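Local coordinates for protein oxidoreductase (Listeria innocua, PDB 3E18) that binds NAD and is probably a dehydrogenase of the Gfo/Idh/MocA family, although its substrate is not known, at residues A[177-182]-A[329-334]; A[185-190]-A[325-330]; A[213-218]-A[223-228]. One frame throughout, in Å; residues are numbered along the deposited sequence.

Contact 1: residues A[177-182]-A[329-334]. With NAD (nicotinamide-adenine-dinucleotide), chain E.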
# COMPACT_ATOMS: atom_id res chain seq x y z
N TRP A 177 -7.31 7.80 15.25
CA TRP A 177 -8.07 7.23 14.15
C TRP A 177 -7.81 5.74 13.99
O TRP A 177 -8.69 4.98 13.59
CB TRP A 177 -7.74 7.96 12.86
CG TRP A 177 -8.74 8.98 12.49
CD1 TRP A 177 -8.59 10.34 12.57
CD2 TRP A 177 -10.05 8.75 11.97
NE1 TRP A 177 -9.74 10.97 12.13
CE2 TRP A 177 -10.65 10.01 11.76
CE3 TRP A 177 -10.78 7.59 11.66
CZ2 TRP A 177 -11.94 10.15 11.25
CZ3 TRP A 177 -12.07 7.74 11.14
CH2 TRP A 177 -12.63 9.01 10.95
N GLY A 178 -6.59 5.32 14.29
CA GLY A 178 -6.20 3.92 14.12
C GLY A 178 -7.11 2.97 14.84
O GLY A 178 -7.52 1.96 14.28
N VAL A 179 -7.46 3.29 16.09
CA VAL A 179 -8.36 2.45 16.87
C VAL A 179 -9.72 2.25 16.17
O VAL A 179 -10.21 1.15 16.13
CB VAL A 179 -8.50 2.94 18.35
CG1 VAL A 179 -8.97 4.34 18.40
CG2 VAL A 179 -9.43 2.05 19.16
N HIS A 180 -10.29 3.30 15.58
CA HIS A 180 -11.53 3.15 14.79
C HIS A 180 -11.36 2.19 13.61
O HIS A 180 -12.20 1.32 13.39
CB HIS A 180 -11.95 4.47 14.18
CG HIS A 180 -12.58 5.42 15.14
ND1 HIS A 180 -13.56 5.03 16.02
CD2 HIS A 180 -12.40 6.75 15.31
CE1 HIS A 180 -13.95 6.09 16.71
NE2 HIS A 180 -13.27 7.14 16.30
N LEU A 181 -10.28 2.37 12.86
CA LEU A 181 -10.10 1.60 11.62
C LEU A 181 -9.75 0.16 11.92
O LEU A 181 -10.19 -0.76 11.22
CB LEU A 181 -9.03 2.22 10.74
CG LEU A 181 -9.27 3.68 10.35
CD1 LEU A 181 -8.19 4.08 9.39
CD2 LEU A 181 -10.63 3.81 9.69
N LEU A 182 -8.97 -0.04 12.97
CA LEU A 182 -8.55 -1.40 13.34
C LEU A 182 -9.69 -2.18 13.97
O LEU A 182 -9.78 -3.42 13.84
CB LEU A 182 -7.37 -1.34 14.31
CG LEU A 182 -6.06 -0.75 13.78
CD1 LEU A 182 -5.14 -0.46 14.93
CD2 LEU A 182 -5.38 -1.63 12.73
N TYR A 329 -10.23 -5.55 23.52
CA TYR A 329 -8.95 -6.10 23.99
C TYR A 329 -8.02 -6.50 22.84
O TYR A 329 -6.84 -6.13 22.84
CB TYR A 329 -9.20 -7.31 24.92
CG TYR A 329 -7.94 -8.02 25.38
CD1 TYR A 329 -7.04 -7.38 26.25
CD2 TYR A 329 -7.64 -9.32 24.95
CE1 TYR A 329 -5.87 -8.01 26.67
CE2 TYR A 329 -6.47 -9.97 25.38
CZ TYR A 329 -5.59 -9.30 26.23
OH TYR A 329 -4.44 -9.91 26.66
N GLN A 330 -8.56 -7.26 21.88
CA GLN A 330 -7.78 -7.69 20.71
C GLN A 330 -7.31 -6.52 19.86
O GLN A 330 -6.20 -6.54 19.34
CB GLN A 330 -8.55 -8.69 19.86
CG GLN A 330 -8.87 -10.00 20.57
CD GLN A 330 -7.64 -10.82 20.96
OE1 GLN A 330 -6.60 -10.78 20.30
NE2 GLN A 330 -7.77 -11.59 22.04
N VAL A 331 -8.14 -5.49 19.76
CA VAL A 331 -7.72 -4.24 19.11
C VAL A 331 -6.54 -3.62 19.86
O VAL A 331 -5.55 -3.25 19.24
CB VAL A 331 -8.88 -3.25 18.97
CG1 VAL A 331 -8.39 -1.90 18.42
CG2 VAL A 331 -9.94 -3.84 18.05
N LEU A 332 -6.62 -3.54 21.19
CA LEU A 332 -5.54 -2.92 21.96
C LEU A 332 -4.23 -3.70 21.86
O LEU A 332 -3.17 -3.10 21.78
CB LEU A 332 -5.93 -2.70 23.44
CG LEU A 332 -7.06 -1.71 23.77
CD1 LEU A 332 -7.40 -1.82 25.25
CD2 LEU A 332 -6.71 -0.28 23.43
N LYS A 333 -4.34 -5.03 21.80
CA LYS A 333 -3.19 -5.89 21.54
C LYS A 333 -2.62 -5.64 20.14
O LYS A 333 -1.40 -5.72 19.95
CB LYS A 333 -3.60 -7.35 21.67
CG LYS A 333 -3.58 -7.91 23.08
CD LYS A 333 -3.87 -9.41 23.06
CE LYS A 333 -2.62 -10.27 22.80
NZ LYS A 333 -1.63 -10.22 23.93
N LEU A 334 -3.49 -5.34 19.18
CA LEU A 334 -3.05 -5.03 17.81
C LEU A 334 -2.32 -3.69 17.76
O LEU A 334 -1.29 -3.57 17.09
CB LEU A 334 -4.24 -5.05 16.82
CG LEU A 334 -4.01 -4.76 15.33
CD1 LEU A 334 -2.88 -5.60 14.78
CD2 LEU A 334 -5.27 -5.04 14.52
PA NAD E . -11.27 17.49 24.92
O1A NAD E . -12.02 18.31 23.94
O2A NAD E . -9.93 18.02 25.25
O5B NAD E . -12.14 17.29 26.25
C5B NAD E . -11.72 16.52 27.35
C4B NAD E . -12.40 17.10 28.59
O4B NAD E . -12.13 16.30 29.73
C3B NAD E . -11.87 18.50 28.89
O3B NAD E . -12.96 19.38 29.02
C2B NAD E . -11.15 18.34 30.22
O2B NAD E . -11.24 19.48 31.03
C1B NAD E . -11.85 17.14 30.83
N9A NAD E . -11.03 16.41 31.81
C8A NAD E . -9.68 16.19 31.77
N7A NAD E . -9.33 15.46 32.87
C5A NAD E . -10.45 15.24 33.60
C6A NAD E . -10.67 14.57 34.80
N6A NAD E . -9.68 13.86 35.34
N1A NAD E . -11.95 14.50 35.31
C2A NAD E . -13.01 15.09 34.65
N3A NAD E . -12.79 15.75 33.46
C4A NAD E . -11.53 15.83 32.95
O3 NAD E . -11.12 15.99 24.34
PN NAD E . -12.12 15.31 23.29
O1N NAD E . -11.64 15.59 21.91
O2N NAD E . -13.53 15.57 23.66
O5D NAD E . -11.81 13.73 23.54
C5D NAD E . -12.02 13.10 24.79
C4D NAD E . -12.10 11.57 24.58
O4D NAD E . -13.03 11.26 23.56
C3D NAD E . -10.79 10.95 24.14
O3D NAD E . -10.68 9.64 24.68
C2D NAD E . -10.90 10.82 22.64
O2D NAD E . -10.16 9.71 22.18
C1D NAD E . -12.40 10.60 22.47
N1N NAD E . -12.97 11.01 21.16
C2N NAD E . -13.65 10.06 20.46
C3N NAD E . -14.24 10.34 19.23
C7N NAD E . -15.16 9.32 18.63
O7N NAD E . -15.60 9.49 17.31
N7N NAD E . -15.58 8.28 19.36
C4N NAD E . -14.16 11.64 18.71
C5N NAD E . -13.47 12.62 19.43
C6N NAD E . -12.89 12.29 20.66

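Contact 2: residues A[185-190]-A[325-330]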
# COMPACT_ATOMS: atom_id res chain seq x y z
N LEU A 185 -11.95 -3.33 11.24
CA LEU A 185 -11.35 -4.49 10.56
C LEU A 185 -11.50 -5.78 11.35
O LEU A 185 -11.81 -6.86 10.78
CB LEU A 185 -9.86 -4.22 10.32
CG LEU A 185 -9.01 -5.33 9.70
CD1 LEU A 185 -9.39 -5.59 8.24
CD2 LEU A 185 -7.54 -4.98 9.83
N LEU A 186 -11.25 -5.70 12.65
CA LEU A 186 -11.29 -6.89 13.51
C LEU A 186 -12.73 -7.32 13.81
O LEU A 186 -13.03 -8.51 14.03
CB LEU A 186 -10.48 -6.63 14.79
CG LEU A 186 -9.10 -7.29 14.88
CD1 LEU A 186 -8.27 -7.12 13.61
CD2 LEU A 186 -8.31 -6.83 16.10
N PHE A 187 -13.63 -6.34 13.83
CA PHE A 187 -15.07 -6.61 13.88
C PHE A 187 -15.54 -7.34 12.60
O PHE A 187 -16.35 -8.27 12.69
CB PHE A 187 -15.83 -5.29 14.09
CG PHE A 187 -17.34 -5.43 14.13
CD1 PHE A 187 -17.95 -6.39 14.94
CD2 PHE A 187 -18.14 -4.56 13.38
CE1 PHE A 187 -19.35 -6.51 14.98
CE2 PHE A 187 -19.54 -4.67 13.41
CZ PHE A 187 -20.14 -5.65 14.21
N LEU A 188 -15.03 -6.94 11.44
CA LEU A 188 -15.42 -7.57 10.17
C LEU A 188 -14.88 -8.99 9.98
O LEU A 188 -15.63 -9.91 9.64
CB LEU A 188 -15.00 -6.70 8.98
CG LEU A 188 -15.54 -7.10 7.61
CD1 LEU A 188 -17.07 -7.11 7.58
CD2 LEU A 188 -14.99 -6.18 6.53
N VAL A 189 -13.58 -9.15 10.20
CA VAL A 189 -12.88 -10.40 9.87
C VAL A 189 -12.98 -11.35 11.06
O VAL A 189 -12.66 -10.97 12.18
CB VAL A 189 -11.40 -10.11 9.49
CG1 VAL A 189 -10.67 -11.40 9.11
CG2 VAL A 189 -11.34 -9.10 8.34
N ASP A 190 -13.43 -12.57 10.82
CA ASP A 190 -13.55 -13.57 11.88
C ASP A 190 -12.34 -14.49 11.81
O ASP A 190 -12.44 -15.67 11.43
CB ASP A 190 -14.87 -14.35 11.77
CG ASP A 190 -15.04 -15.40 12.87
OD1 ASP A 190 -14.61 -15.16 14.03
OD2 ASP A 190 -15.61 -16.47 12.56
N ASN A 325 -16.14 -6.46 24.90
CA ASN A 325 -14.88 -6.04 25.53
C ASN A 325 -13.69 -6.86 25.07
O ASN A 325 -12.59 -6.32 24.93
CB ASN A 325 -15.01 -6.07 27.06
CG ASN A 325 -15.84 -4.92 27.59
OD1 ASN A 325 -15.84 -3.83 27.02
ND2 ASN A 325 -16.55 -5.15 28.68
N GLU A 326 -13.92 -8.14 24.82
CA GLU A 326 -12.89 -9.04 24.31
C GLU A 326 -12.40 -8.63 22.91
O GLU A 326 -11.23 -8.79 22.58
CB GLU A 326 -13.39 -10.49 24.32
CG GLU A 326 -14.92 -10.67 24.30
CD GLU A 326 -15.57 -10.49 25.68
OE1 GLU A 326 -16.50 -9.66 25.78
OE2 GLU A 326 -15.15 -11.15 26.65
N GLU A 327 -13.31 -8.07 22.11
CA GLU A 327 -12.96 -7.51 20.81
C GLU A 327 -12.09 -6.27 21.00
O GLU A 327 -11.10 -6.09 20.31
CB GLU A 327 -14.21 -7.11 20.01
CG GLU A 327 -15.13 -8.24 19.64
CD GLU A 327 -16.47 -7.76 19.06
OE1 GLU A 327 -16.84 -6.57 19.21
OE2 GLU A 327 -17.15 -8.58 18.44
N VAL A 328 -12.50 -5.42 21.94
CA VAL A 328 -11.79 -4.18 22.25
C VAL A 328 -10.36 -4.47 22.74
O VAL A 328 -9.41 -3.76 22.35
CB VAL A 328 -12.64 -3.31 23.24
CG1 VAL A 328 -11.92 -2.04 23.65
CG2 VAL A 328 -13.96 -2.94 22.60
N TYR A 329 -10.23 -5.55 23.52
CA TYR A 329 -8.95 -6.10 23.99
C TYR A 329 -8.02 -6.50 22.84
O TYR A 329 -6.84 -6.13 22.84
CB TYR A 329 -9.20 -7.31 24.92
CG TYR A 329 -7.94 -8.02 25.38
CD1 TYR A 329 -7.04 -7.38 26.25
CD2 TYR A 329 -7.64 -9.32 24.95
CE1 TYR A 329 -5.87 -8.01 26.67
CE2 TYR A 329 -6.47 -9.97 25.38
CZ TYR A 329 -5.59 -9.30 26.23
OH TYR A 329 -4.44 -9.91 26.66
N GLN A 330 -8.56 -7.26 21.88
CA GLN A 330 -7.78 -7.69 20.71
C GLN A 330 -7.31 -6.52 19.86
O GLN A 330 -6.20 -6.54 19.34
CB GLN A 330 -8.55 -8.69 19.86
CG GLN A 330 -8.87 -10.00 20.57
CD GLN A 330 -7.64 -10.82 20.96
OE1 GLN A 330 -6.60 -10.78 20.30
NE2 GLN A 330 -7.77 -11.59 22.04

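Contact 3: residues A[213-218]-A[223-228]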
# COMPACT_ATOMS: atom_id res chain seq x y z
N VAL A 213 1.03 3.53 8.69
CA VAL A 213 0.50 2.55 7.79
C VAL A 213 0.85 1.22 8.44
O VAL A 213 1.88 1.10 9.09
CB VAL A 213 1.09 2.69 6.34
CG1 VAL A 213 2.60 2.87 6.37
CG2 VAL A 213 0.69 1.50 5.46
N THR A 214 -0.03 0.24 8.30
CA THR A 214 0.24 -1.09 8.79
C THR A 214 -0.24 -2.14 7.79
O THR A 214 -1.23 -1.93 7.11
CB THR A 214 -0.37 -1.29 10.21
OG1 THR A 214 -0.19 -2.65 10.63
CG2 THR A 214 -1.85 -0.95 10.25
N PHE A 215 0.46 -3.27 7.69
CA PHE A 215 0.02 -4.33 6.81
C PHE A 215 -0.21 -5.52 7.71
O PHE A 215 0.71 -5.97 8.41
CB PHE A 215 1.07 -4.65 5.73
CG PHE A 215 0.54 -5.49 4.57
CD1 PHE A 215 0.04 -4.87 3.43
CD2 PHE A 215 0.56 -6.89 4.62
CE1 PHE A 215 -0.45 -5.63 2.35
CE2 PHE A 215 0.07 -7.64 3.56
CZ PHE A 215 -0.43 -7.01 2.41
N ILE A 216 -1.45 -5.99 7.72
CA ILE A 216 -1.89 -7.03 8.63
C ILE A 216 -2.21 -8.29 7.85
O ILE A 216 -2.84 -8.22 6.80
CB ILE A 216 -3.13 -6.54 9.43
CG1 ILE A 216 -2.75 -5.34 10.30
CG2 ILE A 216 -3.72 -7.64 10.30
CD1 ILE A 216 -3.93 -4.48 10.66
N THR A 217 -1.78 -9.44 8.35
CA THR A 217 -2.18 -10.70 7.76
C THR A 217 -2.93 -11.52 8.82
O THR A 217 -2.51 -11.56 9.98
CB THR A 217 -0.96 -11.50 7.24
OG1 THR A 217 -0.13 -10.65 6.45
CG2 THR A 217 -1.40 -12.67 6.39
N PHE A 218 -4.02 -12.17 8.42
CA PHE A 218 -4.84 -13.00 9.32
C PHE A 218 -4.50 -14.45 9.11
O PHE A 218 -3.92 -14.78 8.10
CB PHE A 218 -6.33 -12.77 9.05
CG PHE A 218 -6.79 -11.39 9.44
CD1 PHE A 218 -7.22 -11.15 10.73
CD2 PHE A 218 -6.73 -10.35 8.54
CE1 PHE A 218 -7.61 -9.89 11.14
CE2 PHE A 218 -7.13 -9.07 8.92
CZ PHE A 218 -7.57 -8.84 10.24
N THR A 223 -5.58 -10.24 3.97
CA THR A 223 -4.58 -9.23 4.22
C THR A 223 -5.27 -7.86 4.26
O THR A 223 -6.37 -7.68 3.73
CB THR A 223 -3.39 -9.27 3.21
OG1 THR A 223 -3.87 -9.03 1.88
CG2 THR A 223 -2.63 -10.61 3.25
N ALA A 224 -4.66 -6.93 4.95
CA ALA A 224 -5.25 -5.59 5.04
C ALA A 224 -4.16 -4.59 5.17
O ALA A 224 -3.13 -4.87 5.76
CB ALA A 224 -6.21 -5.48 6.23
N GLN A 225 -4.41 -3.40 4.63
CA GLN A 225 -3.51 -2.30 4.84
C GLN A 225 -4.37 -1.20 5.42
O GLN A 225 -5.40 -0.89 4.83
CB GLN A 225 -2.88 -1.85 3.53
CG GLN A 225 -1.94 -0.64 3.70
CD GLN A 225 -1.17 -0.31 2.43
OE1 GLN A 225 -0.88 -1.19 1.63
NE2 GLN A 225 -0.83 0.97 2.24
N ILE A 226 -3.97 -0.67 6.57
CA ILE A 226 -4.71 0.40 7.27
C ILE A 226 -3.82 1.61 7.32
O ILE A 226 -2.63 1.53 7.63
CB ILE A 226 -5.11 -0.01 8.73
CG1 ILE A 226 -5.82 -1.38 8.76
CG2 ILE A 226 -5.87 1.11 9.43
CD1 ILE A 226 -7.07 -1.51 7.88
N GLU A 227 -4.37 2.77 7.03
CA GLU A 227 -3.48 3.90 6.93
C GLU A 227 -4.25 5.10 7.44
O GLU A 227 -5.45 5.18 7.24
CB GLU A 227 -3.16 4.04 5.45
CG GLU A 227 -2.05 4.93 5.04
CD GLU A 227 -1.79 4.75 3.56
OE1 GLU A 227 -1.20 3.71 3.16
OE2 GLU A 227 -2.20 5.64 2.80
N VAL A 228 -3.55 5.98 8.15
CA VAL A 228 -4.07 7.29 8.49
C VAL A 228 -2.98 8.25 8.11
O VAL A 228 -1.81 7.97 8.34
CB VAL A 228 -4.40 7.44 10.01
CG1 VAL A 228 -4.79 8.90 10.36
CG2 VAL A 228 -5.53 6.52 10.42

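Contact 1: residues A[177-182]-A[329-334]
Leu182 and Leu334 meet methyl to methyl where helix 173-188 passes helix 325-344, CD2 of Leu182 lying 3.9 Å from CD2 of Leu334. This is the tight part of the contact. Val331 fits more loosely: its CG1, anti to the backbone N (chi1 174°), stands 4.3 Å from CB of Leu182, while its CG2 approaches the carbonyl O of the same leucine. Equally loose is the touch of Val179 CG2 on Val331 CG1 at 4.2 Å, the two side chains crossing at about a right angle, and no hydrogen bond joins the segments. With the short axes 10.1 Å apart and inclined at 125°, contact is made by a few apolar side chains. Ile335 and Ile338 of the second helix continue the apolar seam around Leu182, whereas the exposed Gln330 and Lys333 form the solvent side. His180 points away from 329-334. Its ring presents an edge to the carboxamide of NAD, with NE2 3.5 Å from O7N, and CD2 lies above one face of the Trp177 ring, toward its rim. Val179 also packs on Lys96, whose carbonyl O is hydrogen-bonded to NAD. One helix thus serves two surfaces, an apolar helix-helix interface and the nicotinamide end of the NAD pocket, beside the Rossmann fold.

Contact 2: residues A[185-190]-A[325-330]
Leu186 meets 325-330 through CD2, which lies 3.9 Å from the carbonyl O of Gln330 and 4.2 Å from CB of that residue; CD1 is turned to Leu334 and Phe218. The leucine is twisted away from a staggered first torsion (chi1 -104°), a sign of some strain, and this rotation directs CD2 at the backbone of Gln330. Gln330 starts toward the leucine, but two successive turns of its chain (chi1 -63°, chi2 -64°) carry the amide away, and only the base of the side chain is engaged. One helical turn earlier, Glu327 stretches out nearly straight beyond CG and brings its carboxylate to the rim of the Phe187 ring. OE2 sits near the ring plane, 4.2 Å from CD1, a loose approach to the edge and not a bond. The other oxygen has firmer partners, since OE1 forms a salt bridge with Arg126 and accepts a hydrogen bond from the backbone N of Gln324. Arg126 also makes a cation-pi interaction with Phe187, so one guanidinium group links the two side chains. Around this surface contact, Phe187 leans on Phe131 and Lys135 of helix 129-140, Leu186 packs on Phe218 of strand 211-218, and Val328 faces Leu105 of helix 102-115.

Contact 3: residues A[213-218]-A[223-228]
The carbonyl O of Ala224 is approached by three groups of the partner strand. Ile216 N donates to it at 2.8 Å in an almost straight bond (173°). CA of Phe215 adds a CA-H...O contact at 3.4 Å. The Phe215 ring turns one face to the same oxygen, which stands 3.8 Å from the ring plane, displaced toward the rim. Ala224 N returns a bond to Ile216 O, and Thr214 and Ile226 form the second reciprocal pair. The result is an antiparallel beta hairpin within the large mixed sheet of the C-terminal domain. Thr214, Ile216, Ala224 and Ile226 share one face, largely apolar, where CD1 of Ile216 meets CG1 of Ile226 at 4.1 Å and both isoleucines pack on helix 173-188. Gln225, Glu227, Thr217 and Thr223 accompany Val213 and Phe215 on the other. A first torsion near trans (chi1 -165°) swings the Phe215 ring along the neighbouring strand, obliquely against CB of Thr223, whose OG1 is bonded to His148. Gln225, extended, passes its NE2 3.6 Å from CG2 of Val213 and donates it in the amide plane to Glu227 OE1. Glu227 OE2 is taken by His154. At the subunit interface, Gln225 OE1 accepts a hydrogen bond from NE2 of Gln225 of the second subunit.

How the contacts relate
Contacts 1 and 2 are neighbouring parts of one interface, the pairing of helix 173-188 with helix 325-344, and their centres lie 8 Å apart. Leu186 bridges them by packing against Leu334 and Val331. Contact 3 lies within the chain loop that both of them close, its centre 12 Å from that of contact 1 and 15 Å from that of contact 2. Side chains of the hairpin pack on helix 173-188: Ile226 and Val228 back Leu181 and Trp177, while Ile216 and Phe218 receive Leu185, Leu186 and Val189. Helix 173-188 is therefore layered between the sheet and helix 325-344. The sheet's far face, which includes Phe215 and Gln225, meets the second subunit, while the helix's His180 lines the NAD pocket.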